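Local coordinates for putative alpha/beta hydrolase fold protein (Candidatus Nitrososphaera gargensis, PDB 5A62) that probably acts as a hydrolase of the alpha/beta-hydrolase fold, consistent with a carboxylesterase that cleaves ester bonds, at residues D80-L85 against S106-Q111; A55-L58 against H62-N65; D165-K170 against V250-P255. All blocks are in the same frame, centred on the assembly; numbering follows the deposited sequence.

Contact 1: residues D80-L85 against S106-Q111; sequences DLRRLL and SMYAAQ
The hydroxyl of Y108 reaches helix 74-87 through one water. Y108 OH lies 2.7 Å from water 1, which sits at the edge of the phenol ring and in its plane. The same water donates to R82 O over 3.1 Å. The bridge ties the end of the tyrosine to the backbone of the facing helix.

The rest of the contact is apolar. Y108 points at the other helix, with CG anti to its own N (chi1 -174°), and this carries the ring across the gap between the two backbones. L81 meets the near end of the ring: L81 CD2 is 3.8 Å from Y108 CD1, and the two side chains cross at about a right angle. R82 lies at the ring edge, near the ring plane, where R82 CA comes within 3.9 Å of Y108 CE1. L85 CD1 comes obliquely to the hydroxyl end of the ring, 3.7 Å from Y108 CZ.

Both segments belong to helices of the alpha/beta hydrolase fold. Helix 100-111 starts within the GxSxG pattern, which is probably the nucleophile elbow. The short axes approach to 11.1 Å and cross at -68°. At that spacing the backbones stay apart, and the one long aromatic side chain spans the distance. I78, one turn before R82, and H112 also pack against Y108.

The guanidinium of R82 leads away from the tyrosine and forms a salt bridge with E86. On the same helix, R83 NH2 makes a salt bridge with D80 OD1 at 2.7 Å, whose hydrogen bond is bent and weak. D80 has a second partner in R59, through its other carboxylate oxygen.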
# COMPACT_ATOMS: atom_id res chain seq x y z
N ASP A 80 -1.78 -15.75 -3.81
CA ASP A 80 -2.92 -16.10 -4.67
C ASP A 80 -2.47 -16.96 -5.79
O ASP A 80 -3.14 -17.95 -6.18
CB ASP A 80 -3.57 -14.83 -5.29
CG ASP A 80 -4.26 -13.91 -4.27
OD1 ASP A 80 -4.59 -14.36 -3.13
OD2 ASP A 80 -4.45 -12.72 -4.66
N LEU A 81 -1.36 -16.63 -6.43
CA LEU A 81 -0.81 -17.43 -7.54
C LEU A 81 -0.36 -18.79 -7.06
O LEU A 81 -0.61 -19.80 -7.75
CB LEU A 81 0.37 -16.70 -8.15
CG LEU A 81 1.09 -17.41 -9.29
CD1 LEU A 81 0.18 -17.79 -10.41
CD2 LEU A 81 2.26 -16.56 -9.80
N ARG A 82 0.31 -18.84 -5.92
CA ARG A 82 0.71 -20.12 -5.36
C ARG A 82 -0.47 -21.02 -5.15
O ARG A 82 -0.41 -22.21 -5.56
CB ARG A 82 1.47 -19.92 -4.07
CG ARG A 82 2.00 -21.22 -3.50
CD ARG A 82 2.51 -21.04 -2.06
NE ARG A 82 1.65 -20.19 -1.19
CZ ARG A 82 0.57 -20.57 -0.49
NH1 ARG A 82 0.12 -21.81 -0.49
NH2 ARG A 82 -0.10 -19.64 0.21
N ARG A 83 -1.53 -20.49 -4.63
CA ARG A 83 -2.73 -21.31 -4.38
C ARG A 83 -3.29 -21.78 -5.68
O ARG A 83 -3.74 -22.95 -5.80
CB ARG A 83 -3.76 -20.53 -3.56
CG ARG A 83 -3.28 -20.37 -2.12
CD ARG A 83 -4.32 -20.02 -1.10
NE ARG A 83 -5.00 -18.84 -1.57
CZ ARG A 83 -4.62 -17.59 -1.37
NH1 ARG A 83 -3.62 -17.28 -0.54
NH2 ARG A 83 -5.37 -16.63 -1.93
N LEU A 84 -3.32 -20.96 -6.71
CA LEU A 84 -3.87 -21.39 -8.00
C LEU A 84 -3.01 -22.52 -8.61
O LEU A 84 -3.55 -23.50 -9.13
CB LEU A 84 -3.94 -20.20 -8.98
CG LEU A 84 -4.42 -20.53 -10.38
CD1 LEU A 84 -5.85 -21.06 -10.39
CD2 LEU A 84 -4.30 -19.29 -11.25
N LEU A 85 -1.69 -22.40 -8.58
CA LEU A 85 -0.84 -23.39 -9.23
C LEU A 85 -0.87 -24.67 -8.40
O LEU A 85 -0.86 -25.76 -8.99
CB LEU A 85 0.58 -22.84 -9.40
CG LEU A 85 0.64 -21.61 -10.31
CD1 LEU A 85 2.10 -21.26 -10.54
CD2 LEU A 85 -0.13 -21.78 -11.63
N SER A 106 8.44 -12.54 -11.00
CA SER A 106 9.75 -12.51 -10.42
C SER A 106 9.76 -12.90 -8.94
O SER A 106 10.61 -13.66 -8.48
CB SER A 106 10.39 -11.15 -10.71
OG SER A 106 9.83 -10.12 -9.91
N MET A 107 8.76 -12.45 -8.19
CA MET A 107 8.67 -12.81 -6.80
C MET A 107 8.28 -14.26 -6.60
O MET A 107 8.77 -14.94 -5.70
CB MET A 107 7.60 -11.92 -6.10
CG MET A 107 8.05 -10.47 -5.96
SD MET A 107 6.84 -9.42 -5.14
CE MET A 107 6.86 -10.10 -3.54
N TYR A 108 7.46 -14.82 -7.47
CA TYR A 108 7.11 -16.18 -7.39
C TYR A 108 8.33 -17.06 -7.64
O TYR A 108 8.57 -17.98 -6.88
CB TYR A 108 5.92 -16.52 -8.35
CG TYR A 108 5.43 -17.92 -8.19
CD1 TYR A 108 4.47 -18.27 -7.25
CD2 TYR A 108 5.97 -18.94 -8.93
CE1 TYR A 108 4.10 -19.59 -7.11
CE2 TYR A 108 5.53 -20.23 -8.83
CZ TYR A 108 4.62 -20.53 -7.88
OH TYR A 108 4.20 -21.86 -7.76
N ALA A 109 9.07 -16.76 -8.69
CA ALA A 109 10.31 -17.49 -8.99
C ALA A 109 11.29 -17.42 -7.86
O ALA A 109 11.93 -18.45 -7.48
CB ALA A 109 10.94 -16.97 -10.25
N ALA A 110 11.39 -16.26 -7.22
CA ALA A 110 12.33 -16.09 -6.13
C ALA A 110 11.94 -16.94 -4.96
O ALA A 110 12.80 -17.55 -4.28
CB ALA A 110 12.41 -14.66 -5.74
N GLN A 111 10.65 -17.02 -4.71
CA GLN A 111 10.14 -17.71 -3.53
C GLN A 111 9.94 -19.20 -3.72
O GLN A 111 9.96 -19.96 -2.71
CB GLN A 111 8.80 -17.04 -3.08
CG GLN A 111 9.01 -15.72 -2.49
CD GLN A 111 7.71 -15.05 -2.11
OE1 GLN A 111 6.71 -15.75 -1.79
NE2 GLN A 111 7.67 -13.70 -2.25
O HOH W 1 2.45 -23.18 -6.14

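Contact 2: residues A55-L58 against H62-N65; sequences AYEL and HRTN
E57 and R63 face each other through a carboxylate and a guanidinium whose planes are 35° apart. R63 grips side-on with two nitrogens, one to each oxygen. R63 NE donates to E57 OE1 over 3.1 Å, and R63 NH2 donates to E57 OE2 over 2.9 Å. Both bonds are nearly straight, and both oxygens lie close to the guanidinium plane. The carboxylate is tilted: OE1 is met on its syn side, while OE2 is met from above its plane.

The backbone adds a third bond. R63 N donates to E57 OE1 over 3.0 Å, from the opposite face of the carboxylate to NE. The arginine chain turns back at chi3 (-73°), which lets its own N and NE reach the same oxygen. The side chain of H62 lies beside this pair, and the ring of Y14 makes a cation-pi contact with R63.

T64 holds the backbone of the other segment. T64 OG1 donates to E57 O over 2.8 Å, from above the carbonyl plane. T64 OG1 also accepts from Y14 N on the neighbouring strand 12-18. The contact thus closes the first turn of the loop after strand 52-56 of the central sheet.

I36 N also bonds to E57 OE2. E57 is buried, and its donors, R63 N, NE and NH2 together with I36 N, pay for placing a carboxylate inside the protein. The arginine and the backbone NH groups around it would probably keep E57 ionised.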
# COMPACT_ATOMS: atom_id res chain seq x y z
N ALA A 55 -4.49 -18.91 -17.40
CA ALA A 55 -4.57 -17.44 -17.22
C ALA A 55 -5.51 -17.16 -16.09
O ALA A 55 -6.41 -17.95 -15.84
CB ALA A 55 -5.03 -16.79 -18.48
N TYR A 56 -5.31 -16.09 -15.35
CA TYR A 56 -6.15 -15.76 -14.24
C TYR A 56 -6.32 -14.28 -14.09
O TYR A 56 -5.57 -13.51 -14.68
CB TYR A 56 -5.74 -16.45 -12.94
CG TYR A 56 -4.54 -15.82 -12.29
CD1 TYR A 56 -3.26 -15.99 -12.79
CD2 TYR A 56 -4.67 -15.03 -11.16
CE1 TYR A 56 -2.18 -15.43 -12.15
CE2 TYR A 56 -3.61 -14.49 -10.53
CZ TYR A 56 -2.37 -14.66 -11.07
OH TYR A 56 -1.30 -14.13 -10.42
N GLU A 57 -7.32 -13.86 -13.36
CA GLU A 57 -7.59 -12.48 -13.10
C GLU A 57 -7.21 -12.14 -11.69
O GLU A 57 -7.60 -12.76 -10.72
CB GLU A 57 -9.04 -12.13 -13.47
CG GLU A 57 -9.21 -12.20 -14.98
CD GLU A 57 -10.56 -12.15 -15.61
OE1 GLU A 57 -11.58 -12.25 -14.93
OE2 GLU A 57 -10.54 -11.94 -16.84
N LEU A 58 -6.39 -11.08 -11.58
CA LEU A 58 -5.98 -10.50 -10.32
C LEU A 58 -7.12 -9.99 -9.47
O LEU A 58 -8.17 -9.66 -9.98
CB LEU A 58 -5.01 -9.36 -10.56
CG LEU A 58 -3.72 -9.73 -11.25
CD1 LEU A 58 -2.90 -8.43 -11.45
CD2 LEU A 58 -2.93 -10.80 -10.58
N HIS A 62 -12.00 -7.65 -13.33
CA HIS A 62 -13.01 -8.40 -14.14
C HIS A 62 -13.74 -9.35 -13.22
O HIS A 62 -14.47 -8.91 -12.32
CB HIS A 62 -12.35 -9.01 -15.36
CG HIS A 62 -13.26 -9.53 -16.42
ND1 HIS A 62 -14.59 -9.23 -16.55
CD2 HIS A 62 -12.95 -10.37 -17.41
CE1 HIS A 62 -15.07 -9.86 -17.64
NE2 HIS A 62 -14.10 -10.54 -18.17
N ARG A 63 -13.54 -10.64 -13.39
CA ARG A 63 -14.33 -11.67 -12.66
C ARG A 63 -13.82 -12.00 -11.32
O ARG A 63 -14.54 -12.69 -10.58
CB ARG A 63 -14.49 -12.92 -13.53
CG ARG A 63 -15.35 -12.62 -14.75
CD ARG A 63 -15.17 -13.60 -15.88
NE ARG A 63 -13.89 -13.42 -16.58
CZ ARG A 63 -13.61 -13.81 -17.80
NH1 ARG A 63 -14.55 -14.44 -18.52
NH2 ARG A 63 -12.46 -13.54 -18.35
N THR A 64 -12.65 -11.56 -10.91
CA THR A 64 -12.12 -11.77 -9.57
C THR A 64 -12.49 -10.64 -8.62
O THR A 64 -12.35 -9.49 -8.97
CB THR A 64 -10.61 -11.98 -9.62
OG1 THR A 64 -10.32 -13.12 -10.44
CG2 THR A 64 -10.01 -12.18 -8.22
N ASN A 65 -12.98 -10.98 -7.48
CA ASN A 65 -13.36 -10.10 -6.41
C ASN A 65 -12.20 -9.67 -5.55
O ASN A 65 -11.04 -9.90 -5.91
CB ASN A 65 -14.45 -10.72 -5.59
CG ASN A 65 -13.93 -11.84 -4.74
OD1 ASN A 65 -12.90 -12.40 -5.00
ND2 ASN A 65 -14.62 -12.11 -3.64

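Contact 3: residues D165-K170 against V250-P255; sequences DLFADK and VVIEKP
F167 packs its ring against helix 250-253 on one side of this contact, while two waters bridge the other side. On the tight side, I252 CG2 lies over a face of the F167 ring in a CH-pi contact, 4.1 Å from the centroid and 29° off the normal. The closest carbon pair is F167 CE1 and I252 CG2, at 3.7 Å. The two side chains cross at about a right angle. CG2 of I252 is anti to the backbone N, which lays that methyl over the ring. L166 CG lies over the opposite face, toward its rim, and W249 and H172 pack around F167.

Segment 165-170 is the loop that leads into helix 170-180, in the helical insertion between strands 116-122 and 212-218. This is probably the cap region of an alpha/beta hydrolase, joined here to the short helix after the last strand of the sheet, 239-243. D169 is the N-cap of helix 170-180.

The wetter side belongs to E253. Its carboxylate comes to the edge of the F167 ring, with E253 OE2 3.5 Å from F167 CD1 and in the ring plane. Two waters join this oxygen to the loop backbone. Water 2 accepts from A168 N at 2.9 Å and donates to E253 OE2 at 2.7 Å. Water 3 links D169 N to the same oxygen by longer bonds.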
# COMPACT_ATOMS: atom_id res chain seq x y z
N ASP A 165 -1.75 10.41 -28.93
CA ASP A 165 -2.62 9.69 -28.01
C ASP A 165 -1.92 8.44 -27.62
O ASP A 165 -0.95 8.04 -28.20
CB ASP A 165 -3.93 9.37 -28.69
CG ASP A 165 -4.84 10.59 -28.81
OD1 ASP A 165 -4.46 11.68 -28.30
OD2 ASP A 165 -5.92 10.43 -29.39
N LEU A 166 -2.46 7.78 -26.61
CA LEU A 166 -1.91 6.53 -26.17
C LEU A 166 -1.79 5.47 -27.31
O LEU A 166 -0.79 4.81 -27.40
CB LEU A 166 -2.80 5.95 -25.08
CG LEU A 166 -2.27 4.73 -24.31
CD1 LEU A 166 -0.92 4.98 -23.68
CD2 LEU A 166 -3.22 4.34 -23.24
N PHE A 167 -2.80 5.34 -28.17
CA PHE A 167 -2.74 4.44 -29.32
C PHE A 167 -3.04 5.25 -30.54
O PHE A 167 -4.02 6.06 -30.55
CB PHE A 167 -3.79 3.33 -29.18
CG PHE A 167 -3.64 2.53 -27.91
CD1 PHE A 167 -2.58 1.63 -27.78
CD2 PHE A 167 -4.49 2.69 -26.85
CE1 PHE A 167 -2.40 0.92 -26.62
CE2 PHE A 167 -4.31 1.99 -25.67
CZ PHE A 167 -3.24 1.11 -25.54
N ALA A 168 -2.31 4.96 -31.58
CA ALA A 168 -2.55 5.63 -32.87
C ALA A 168 -3.81 5.13 -33.61
O ALA A 168 -4.45 5.88 -34.31
CB ALA A 168 -1.35 5.43 -33.76
N ASP A 169 -4.13 3.85 -33.42
CA ASP A 169 -5.18 3.10 -34.10
C ASP A 169 -6.39 3.00 -33.15
O ASP A 169 -6.28 2.46 -32.03
CB ASP A 169 -4.57 1.74 -34.50
CG ASP A 169 -5.52 0.86 -35.33
OD1 ASP A 169 -6.77 1.12 -35.38
OD2 ASP A 169 -4.97 -0.10 -35.89
N LYS A 170 -7.55 3.52 -33.55
CA LYS A 170 -8.81 3.42 -32.82
C LYS A 170 -9.09 2.00 -32.48
O LYS A 170 -9.72 1.75 -31.45
CB LYS A 170 -10.05 4.02 -33.56
CG LYS A 170 -11.39 3.94 -32.78
CD LYS A 170 -12.56 4.72 -33.39
CE LYS A 170 -13.84 4.57 -32.63
NZ LYS A 170 -14.37 3.22 -32.68
N VAL A 250 2.04 -2.60 -24.92
CA VAL A 250 2.41 -3.40 -26.08
C VAL A 250 1.46 -4.59 -26.24
O VAL A 250 1.25 -5.08 -27.34
CB VAL A 250 3.91 -3.87 -26.00
CG1 VAL A 250 4.12 -4.87 -24.88
CG2 VAL A 250 4.38 -4.42 -27.34
N VAL A 251 0.92 -5.13 -25.15
CA VAL A 251 0.01 -6.26 -25.19
C VAL A 251 -1.33 -5.90 -25.86
O VAL A 251 -2.06 -6.75 -26.30
CB VAL A 251 -0.19 -6.86 -23.77
CG1 VAL A 251 -0.72 -5.83 -22.80
CG2 VAL A 251 -1.10 -8.06 -23.76
N ILE A 252 -1.66 -4.63 -25.91
CA ILE A 252 -2.84 -4.19 -26.65
C ILE A 252 -2.50 -4.12 -28.14
O ILE A 252 -3.32 -4.55 -28.95
CB ILE A 252 -3.28 -2.80 -26.17
CG1 ILE A 252 -3.75 -2.87 -24.73
CG2 ILE A 252 -4.33 -2.15 -27.08
CD1 ILE A 252 -4.94 -3.70 -24.48
N GLU A 253 -1.33 -3.57 -28.49
CA GLU A 253 -0.98 -3.40 -29.90
C GLU A 253 -0.57 -4.70 -30.58
O GLU A 253 -0.75 -4.83 -31.79
CB GLU A 253 0.13 -2.41 -30.02
CG GLU A 253 -0.37 -1.03 -29.62
CD GLU A 253 0.50 0.10 -30.14
OE1 GLU A 253 1.61 -0.18 -30.67
OE2 GLU A 253 0.10 1.27 -30.04
N LYS A 254 0.01 -5.62 -29.83
CA LYS A 254 0.39 -6.95 -30.32
C LYS A 254 1.26 -6.89 -31.57
O LYS A 254 0.94 -7.50 -32.59
CB LYS A 254 -0.86 -7.85 -30.53
CG LYS A 254 -1.72 -7.96 -29.28
CD LYS A 254 -2.69 -9.12 -29.28
CE LYS A 254 -3.59 -9.20 -28.03
NZ LYS A 254 -2.85 -9.31 -26.80
N PRO A 255 2.40 -6.24 -31.49
CA PRO A 255 3.28 -6.26 -32.66
C PRO A 255 3.83 -7.59 -32.93
O PRO A 255 4.24 -8.34 -32.05
CB PRO A 255 4.35 -5.25 -32.29
CG PRO A 255 4.41 -5.32 -30.81
CD PRO A 255 2.98 -5.48 -30.38
O HOH W 2 0.29 3.66 -31.33
O HOH W 3 -1.98 1.78 -32.16

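Overall arrangement
Contacts 1 and 2 are neighbours, with centres 16 Å apart. They meet where strand 52-56 is followed by helix 74-87: L84 CD2 packs on Y56 CB at 3.6 Å, and L81 CD1 lies 3.8 Å from Y56 CE1. L81 thus serves both, facing Y108 with one methyl and Y56 with the other. Contact 3 stands apart. Its centre is 29 Å from that of contact 1, on the opposite side of the chain's centre, and 23 Å from that of contact 2. The likely nucleophile elbow around S99 leads into helix 100-111 of contact 1, and L58 of contact 2 lies near it without touching.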